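Local coordinates for D-isomer specific 2-hydroxyacid dehydrogenase family protein (Desulfovibrio vulgaris, PDB 5TX7) that probably interconverts D-2-hydroxy acids and 2-oxo acids, using NAD as the hydride carrier, at residues Pro55-Met58 with Ser59-Gln62; Val154-Asn158 with Thr159-Val163; Leu264-Glu267 with Pro268-Asp272. All blocks are in the same frame, centred on the assembly; numbering follows the deposited sequence.

Contact 1: residues Pro55-Met58 with Ser59-Gln62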
loop_
_atom_site.group_PDB
_atom_site.type_symbol
_atom_site.label_atom_id
_atom_site.label_comp_id
_atom_site.label_asym_id
_atom_site.label_seq_id
_atom_site.Cartn_x
_atom_site.Cartn_y
_atom_site.Cartn_z
ATOM N N PRO A 55 30.399 14.305 3.882
ATOM C CA PRO A 55 30.592 15.351 4.888
ATOM C C PRO A 55 31.529 16.464 4.434
ATOM O O PRO A 55 32.481 16.181 3.727
ATOM C CB PRO A 55 31.181 14.590 6.089
ATOM C CG PRO A 55 31.791 13.372 5.500
ATOM C CD PRO A 55 31.007 13.025 4.284
ATOM N N LEU A 56 31.232 17.706 4.824
ATOM C CA LEU A 56 32.102 18.854 4.566
ATOM C C LEU A 56 32.278 19.664 5.841
ATOM O O LEU A 56 31.348 20.323 6.303
ATOM C CB LEU A 56 31.512 19.734 3.475
ATOM C CG LEU A 56 31.341 19.081 2.105
ATOM C CD1 LEU A 56 30.476 19.973 1.224
ATOM C CD2 LEU A 56 32.702 18.806 1.469
ATOM N N ASP A 57 33.479 19.593 6.401
ATOM C CA ASP A 57 33.842 20.313 7.630
ATOM C C ASP A 57 34.661 21.563 7.297
ATOM O O ASP A 57 34.869 21.875 6.132
ATOM C CB ASP A 57 34.608 19.361 8.576
ATOM C CG ASP A 57 35.959 18.898 8.017
ATOM O OD1 ASP A 57 36.265 19.114 6.831
ATOM O OD2 ASP A 57 36.732 18.304 8.779
ATOM N N MET A 58 35.126 22.288 8.316
ATOM C CA MET A 58 35.944 23.498 8.126
ATOM C C MET A 58 37.215 23.227 7.343
ATOM O O MET A 58 37.607 24.018 6.490
ATOM C CB MET A 58 36.367 24.081 9.485
ATOM C CG MET A 58 37.331 25.269 9.444
ATOM S SD MET A 58 36.555 26.729 8.729
ATOM C CE MET A 58 35.691 27.381 10.162
ATOM N N SER A 59 37.863 22.115 7.652
ATOM C CA SER A 59 39.165 21.782 7.069
ATOM C C SER A 59 39.056 21.446 5.581
ATOM O O SER A 59 39.907 21.855 4.820
ATOM C CB SER A 59 39.850 20.660 7.875
ATOM O OG SER A 59 39.302 19.386 7.575
ATOM N N ALA A 60 38.014 20.726 5.176
ATOM C CA ALA A 60 37.736 20.482 3.743
ATOM C C ALA A 60 37.360 21.760 2.981
ATOM O O ALA A 60 37.859 21.977 1.876
ATOM C CB ALA A 60 36.643 19.429 3.559
ATOM N N LEU A 61 36.503 22.596 3.582
ATOM C CA LEU A 61 36.059 23.861 2.978
ATOM C C LEU A 61 37.212 24.859 2.761
ATOM O O LEU A 61 37.295 25.481 1.722
ATOM C CB LEU A 61 34.949 24.510 3.817
ATOM C CG LEU A 61 33.618 23.747 3.952
ATOM C CD1 LEU A 61 32.836 24.191 5.198
ATOM C CD2 LEU A 61 32.747 23.819 2.710
ATOM N N GLN A 62 38.100 24.994 3.732
ATOM C CA GLN A 62 39.316 25.829 3.570
ATOM C C GLN A 62 40.353 25.292 2.577
ATOM O O GLN A 62 41.164 26.054 2.055
ATOM C CB GLN A 62 40.004 26.045 4.914
ATOM C CG GLN A 62 39.231 26.970 5.812
ATOM C CD GLN A 62 40.046 27.347 6.996
ATOM O OE1 GLN A 62 40.468 26.482 7.757
ATOM N NE2 GLN A 62 40.300 28.641 7.156
#

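Contact 2: residues Val154-Asn158 with Thr159-Val163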
loop_
_atom_site.group_PDB
_atom_site.type_symbol
_atom_site.label_atom_id
_atom_site.label_comp_id
_atom_site.label_asym_id
_atom_site.label_seq_id
_atom_site.Cartn_x
_atom_site.Cartn_y
_atom_site.Cartn_z
ATOM N N VAL A 154 2.415 12.142 14.782
ATOM C CA VAL A 154 3.330 12.891 15.636
ATOM C C VAL A 154 4.129 13.833 14.754
ATOM O O VAL A 154 5.078 13.425 14.102
ATOM C CB VAL A 154 4.274 11.926 16.414
ATOM C CG1 VAL A 154 5.238 12.687 17.311
ATOM C CG2 VAL A 154 3.458 10.948 17.250
ATOM N N GLY A 155 3.727 15.101 14.733
ATOM C CA GLY A 155 4.355 16.127 13.871
ATOM C C GLY A 155 3.459 16.352 12.666
ATOM O O GLY A 155 3.102 15.395 11.991
ATOM N N PHE A 156 3.064 17.602 12.415
ATOM C CA PHE A 156 2.017 17.898 11.426
ATOM C C PHE A 156 2.471 18.971 10.441
ATOM O O PHE A 156 1.735 19.914 10.121
ATOM C CB PHE A 156 0.708 18.276 12.148
ATOM C CG PHE A 156 -0.555 17.899 11.404
ATOM C CD1 PHE A 156 -0.712 16.623 10.837
ATOM C CD2 PHE A 156 -1.624 18.800 11.317
ATOM C CE1 PHE A 156 -1.881 16.286 10.175
ATOM C CE2 PHE A 156 -2.791 18.455 10.675
ATOM C CZ PHE A 156 -2.924 17.198 10.091
ATOM N N GLY A 157 3.692 18.797 9.935
ATOM C CA GLY A 157 4.167 19.510 8.748
ATOM C C GLY A 157 3.560 18.890 7.498
ATOM O O GLY A 157 2.569 18.164 7.574
ATOM N N ASN A 158 4.187 19.130 6.353
ATOM C CA ASN A 158 3.642 18.695 5.055
ATOM C C ASN A 158 3.425 17.176 4.948
ATOM O O ASN A 158 2.383 16.745 4.454
ATOM C CB ASN A 158 4.561 19.127 3.907
ATOM C CG ASN A 158 4.663 20.646 3.756
ATOM O OD1 ASN A 158 5.751 21.187 3.617
ATOM N ND2 ASN A 158 3.540 21.324 3.776
ATOM N N THR A 159 4.397 16.390 5.409
ATOM C CA THR A 159 4.337 14.936 5.267
ATOM C C THR A 159 3.224 14.370 6.157
ATOM O O THR A 159 2.342 13.655 5.686
ATOM C CB THR A 159 5.692 14.297 5.609
ATOM O OG1 THR A 159 6.691 14.824 4.755
ATOM C CG2 THR A 159 5.672 12.825 5.390
ATOM N N GLY A 160 3.277 14.737 7.431
ATOM C CA GLY A 160 2.218 14.463 8.389
ATOM C C GLY A 160 0.825 14.785 7.871
ATOM O O GLY A 160 -0.070 13.980 7.985
ATOM N N ARG A 161 0.651 15.951 7.284
ATOM C CA ARG A 161 -0.652 16.343 6.735
ATOM C C ARG A 161 -1.082 15.460 5.587
ATOM O O ARG A 161 -2.269 15.147 5.466
ATOM C CB ARG A 161 -0.617 17.780 6.232
ATOM C CG ARG A 161 -0.550 18.799 7.350
ATOM C CD ARG A 161 -0.106 20.131 6.799
ATOM N NE ARG A 161 0.237 21.079 7.848
ATOM C CZ ARG A 161 0.661 22.318 7.615
ATOM N NH1 ARG A 161 0.813 22.757 6.362
ATOM N NH2 ARG A 161 0.947 23.126 8.633
ATOM N N ARG A 162 -0.115 15.080 4.741
ATOM C CA ARG A 162 -0.353 14.136 3.633
ATOM C C ARG A 162 -0.781 12.781 4.186
ATOM O O ARG A 162 -1.763 12.196 3.733
ATOM C CB ARG A 162 0.903 13.994 2.775
ATOM C CG ARG A 162 0.705 13.376 1.421
ATOM C CD ARG A 162 0.006 14.364 0.516
ATOM N NE ARG A 162 -1.314 13.891 0.233
ATOM C CZ ARG A 162 -2.286 14.655 -0.252
ATOM N NH1 ARG A 162 -3.486 14.126 -0.457
ATOM N NH2 ARG A 162 -2.088 15.946 -0.558
ATOM N N VAL A 163 -0.063 12.295 5.197
ATOM C CA VAL A 163 -0.441 11.052 5.828
ATOM C C VAL A 163 -1.881 11.131 6.352
ATOM O O VAL A 163 -2.647 10.175 6.212
ATOM C CB VAL A 163 0.547 10.656 6.940
ATOM C CG1 VAL A 163 -0.024 9.547 7.814
ATOM C CG2 VAL A 163 1.864 10.216 6.341
#

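Contact 3: residues Leu264-Glu267 with Pro268-Asp272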
loop_
_atom_site.group_PDB
_atom_site.type_symbol
_atom_site.label_atom_id
_atom_site.label_comp_id
_atom_site.label_asym_id
_atom_site.label_seq_id
_atom_site.Cartn_x
_atom_site.Cartn_y
_atom_site.Cartn_z
ATOM N N LEU A 264 16.802 3.588 11.475
ATOM C CA LEU A 264 17.288 2.987 12.724
ATOM C C LEU A 264 18.385 3.896 13.326
ATOM O O LEU A 264 18.954 4.740 12.637
ATOM C CB LEU A 264 17.835 1.588 12.479
ATOM C CG LEU A 264 16.896 0.526 11.908
ATOM C CD1 LEU A 264 17.715 -0.758 11.620
ATOM C CD2 LEU A 264 15.777 0.199 12.882
ATOM N N SER A 265 18.640 3.749 14.619
ATOM C CA SER A 265 19.624 4.582 15.313
ATOM C C SER A 265 21.046 4.322 14.830
ATOM O O SER A 265 21.845 5.263 14.809
ATOM C CB SER A 265 19.522 4.393 16.820
ATOM O OG SER A 265 18.229 4.798 17.257
ATOM N N GLN A 266 21.345 3.072 14.457
ATOM C CA GLN A 266 22.589 2.743 13.729
ATOM C C GLN A 266 22.260 2.196 12.344
ATOM O O GLN A 266 21.601 1.166 12.215
ATOM C CB GLN A 266 23.499 1.748 14.492
ATOM C CG GLN A 266 22.889 0.395 14.846
ATOM C CD GLN A 266 23.924 -0.619 15.381
ATOM O OE1 GLN A 266 25.151 -0.418 15.286
ATOM N NE2 GLN A 266 23.417 -1.718 15.947
ATOM N N GLU A 267 22.724 2.895 11.308
ATOM C CA GLU A 267 22.560 2.482 9.913
ATOM C C GLU A 267 23.941 2.359 9.241
ATOM O O GLU A 267 24.664 3.344 9.170
ATOM C CB GLU A 267 21.704 3.504 9.168
ATOM C CG GLU A 267 20.258 3.633 9.663
ATOM C CD GLU A 267 19.504 4.810 9.030
ATOM O OE1 GLU A 267 19.859 5.207 7.907
ATOM O OE2 GLU A 267 18.549 5.351 9.646
ATOM N N PRO A 268 24.332 1.186 8.743
ATOM C CA PRO A 268 23.546 -0.051 8.781
ATOM C C PRO A 268 23.518 -0.711 10.171
ATOM O O PRO A 268 24.392 -0.441 11.001
ATOM C CB PRO A 268 24.260 -0.969 7.765
ATOM C CG PRO A 268 25.450 -0.222 7.253
ATOM C CD PRO A 268 25.641 0.997 8.092
ATOM N N PRO A 269 22.526 -1.579 10.412
ATOM C CA PRO A 269 22.402 -2.212 11.725
ATOM C C PRO A 269 23.411 -3.322 11.995
ATOM O O PRO A 269 23.948 -3.911 11.068
ATOM C CB PRO A 269 20.974 -2.787 11.709
ATOM C CG PRO A 269 20.664 -2.994 10.276
ATOM C CD PRO A 269 21.363 -1.873 9.548
ATOM N N ALA A 270 23.635 -3.609 13.273
ATOM C CA ALA A 270 24.385 -4.800 13.690
ATOM C C ALA A 270 23.428 -5.980 13.649
ATOM O O ALA A 270 22.210 -5.808 13.680
ATOM C CB ALA A 270 24.912 -4.634 15.091
ATOM N N ALA A 271 23.984 -7.187 13.599
ATOM C CA ALA A 271 23.194 -8.414 13.732
ATOM C C ALA A 271 22.405 -8.471 15.060
ATOM O O ALA A 271 21.286 -8.978 15.088
ATOM C CB ALA A 271 24.099 -9.636 13.590
ATOM N N ASP A 272 22.987 -7.914 16.127
ATOM C CA ASP A 272 22.374 -7.875 17.459
ATOM C C ASP A 272 21.492 -6.633 17.804
ATOM O O ASP A 272 21.142 -6.440 18.967
ATOM C CB ASP A 272 23.466 -8.083 18.527
ATOM C CG ASP A 272 24.386 -6.857 18.711
ATOM O OD1 ASP A 272 24.336 -5.864 17.945
ATOM O OD2 ASP A 272 25.223 -6.920 19.634
#

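Contact 1: residues Pro55-Met58 with Ser59-Gln62
Ala60 N, in the first turn of the helix, donates to Asp57 OD1 at 2.9 Å, a straight bond (162° at the hydrogen) that reaches the oxygen from above the carboxylate plane. Ser59 OG gives its proton to Asp57 OD2 at 3.0 Å, on the syn side but well tilted from that plane, so the two donors together fix the rotation of the group. Asp57 carries CG between its own N and carbonyl carbon (chi1 65°), which folds the acid back over the helix start, where its negative charge probably interacts favourably with the positive end of the helix dipole. Behind it the main chain winds on: Leu61 N bonds to Asp57 O at 3.1 Å and Gln62 N to Met58 O at 3.0 Å. One turn apart, Met58 and Gln62 lie obliquely across each other, Met58 SD 3.9 Å from Gln62 CD. On the buried side Leu56 CB meets Leu61 CD2 at 4.3 Å; Leu56 also touches Ile39, and Leu61 touches Ala84 and Ala85 of helix 82-87. This is an aspartate N-cap, here opening helix 58-62 after strand 48-51 in a parallel, flavodoxin-like alpha/beta domain.

Contact 2: residues Val154-Asn158 with Thr159-Val163
Two torsions set Phe156 and Arg161 against each other: Phe156 swings its ring roughly opposite its own N (chi1 -149°), while Arg161 holds CG opposite its carbonyl carbon (chi1 -71°) and then runs extended to NE. They meet in the strand-turn-helix unit of a Rossmann fold, where Gly155, Gly157 and Gly160 fit the GxGxxG pattern that in relatives lies against the NAD pyrophosphate, consistent with the NAD binding of this protein. Arg161 CG sits over the centre of the Phe156 ring, 3.8 Å from the centroid and only 4° off the normal, a CH-pi contact. The two side chains cross at about a right angle, with the guanidinium plane standing steeply to the ring. Phe156 also meets the ring of Phe190, and Arg161 makes a cation-pi contact with Phe183.

Gly155 and Gly160 let the turn and the helix come together. Gly155 has a positive phi, and Gly160, without a side chain, brings its CA to 3.8 Å from Gly155 O. Gly157 is the N-cap: its carbonyl takes Arg161 N at 2.9 Å, and Asn158 O takes Arg162 N at 3.0 Å one residue on. Thr159 and Val163 touch His208 and helix 100-116. Arg162 bends away toward Asp101, and its NH1 makes a weak hydrogen bond to Ala169 O of the second subunit, a slight link from this helix to the other chain. Arg161 also bonds the turn through its side chain: a weak hydrogen bond runs from Arg161 NE to Phe156 O at 3.0 Å, while one face of its guanidinium is turned to the carbonyl carbon of Gly157.

Contact 3: residues Leu264-Glu267 with Pro268-Asp272
The peptide between Glu267 and Pro268 is cis, which brings their CA atoms to 2.9 Å and kinks the chain sharply before Pro268, Pro269 and Ala270 run on with the stretched backbone angles of a polyproline II segment. The kink folds this arm back beside the chain it left: Gln266 O lies 3.5 Å from Pro269 CA in a weak CA-H...O contact. Leu264 and Pro269 meet on the inner side at about a right angle, with Leu264 CD1 3.8 Å from Pro269 CB and 3.9 Å from Pro269 CG, so one methyl rests against the CB-CG bond of the pyrrolidine ring. Leu275 and Leu276 of helix 274-277 add to this apolar patch. Gln266 stretches alongside the arm toward Ala270, its CG 4.1 Å from Pro269 CA.

Glu267 turns the other way. Its CG is opposite the carbonyl carbon (chi1 -64°) and the rest of the chain is extended, carrying the carboxylate back to the start of the loop. There Leu264 N donates to Glu267 OE2 at 3.1 Å, a straight bond (167°) on the anti side of the oxygen and 28° out of the carboxylate plane. The other oxygen, Glu267 OE1, is hydrogen-bonded to His286 ND1. Trp130 of the second subunit packs on Leu264, Glu267, Pro268 and Pro269, so the loop belongs to the dimer contact as well. With one oxygen held by a main-chain N-H and the other by the imidazole, the carboxylate is fixed in rotation and is likely to orient His286, consistent with the glutamate-histidine pair of the active site in this dehydrogenase family.

Overall arrangement
Along the chain the contacts come in the order 1, 2, 3, without overlap. Contact 1 caps helix 58-62 beside the five-stranded parallel sheet, whereas contacts 2 and 3 follow strands 150-154 and 256-261 of the seven-stranded Rossmann sheet, on opposite sides of the centre of the chain. Their centres lie 34 Å (1 and 2), 27 Å (1 and 3) and 26 Å (2 and 3) apart, and none touches another. The division matches the two-domain build of the family: the glycine turn of contact 2 is consistent with NAD binding, contact 3 supplies the glutamate of a probable active-site pair, and both reach the second subunit, while contact 1 stays within its own chain.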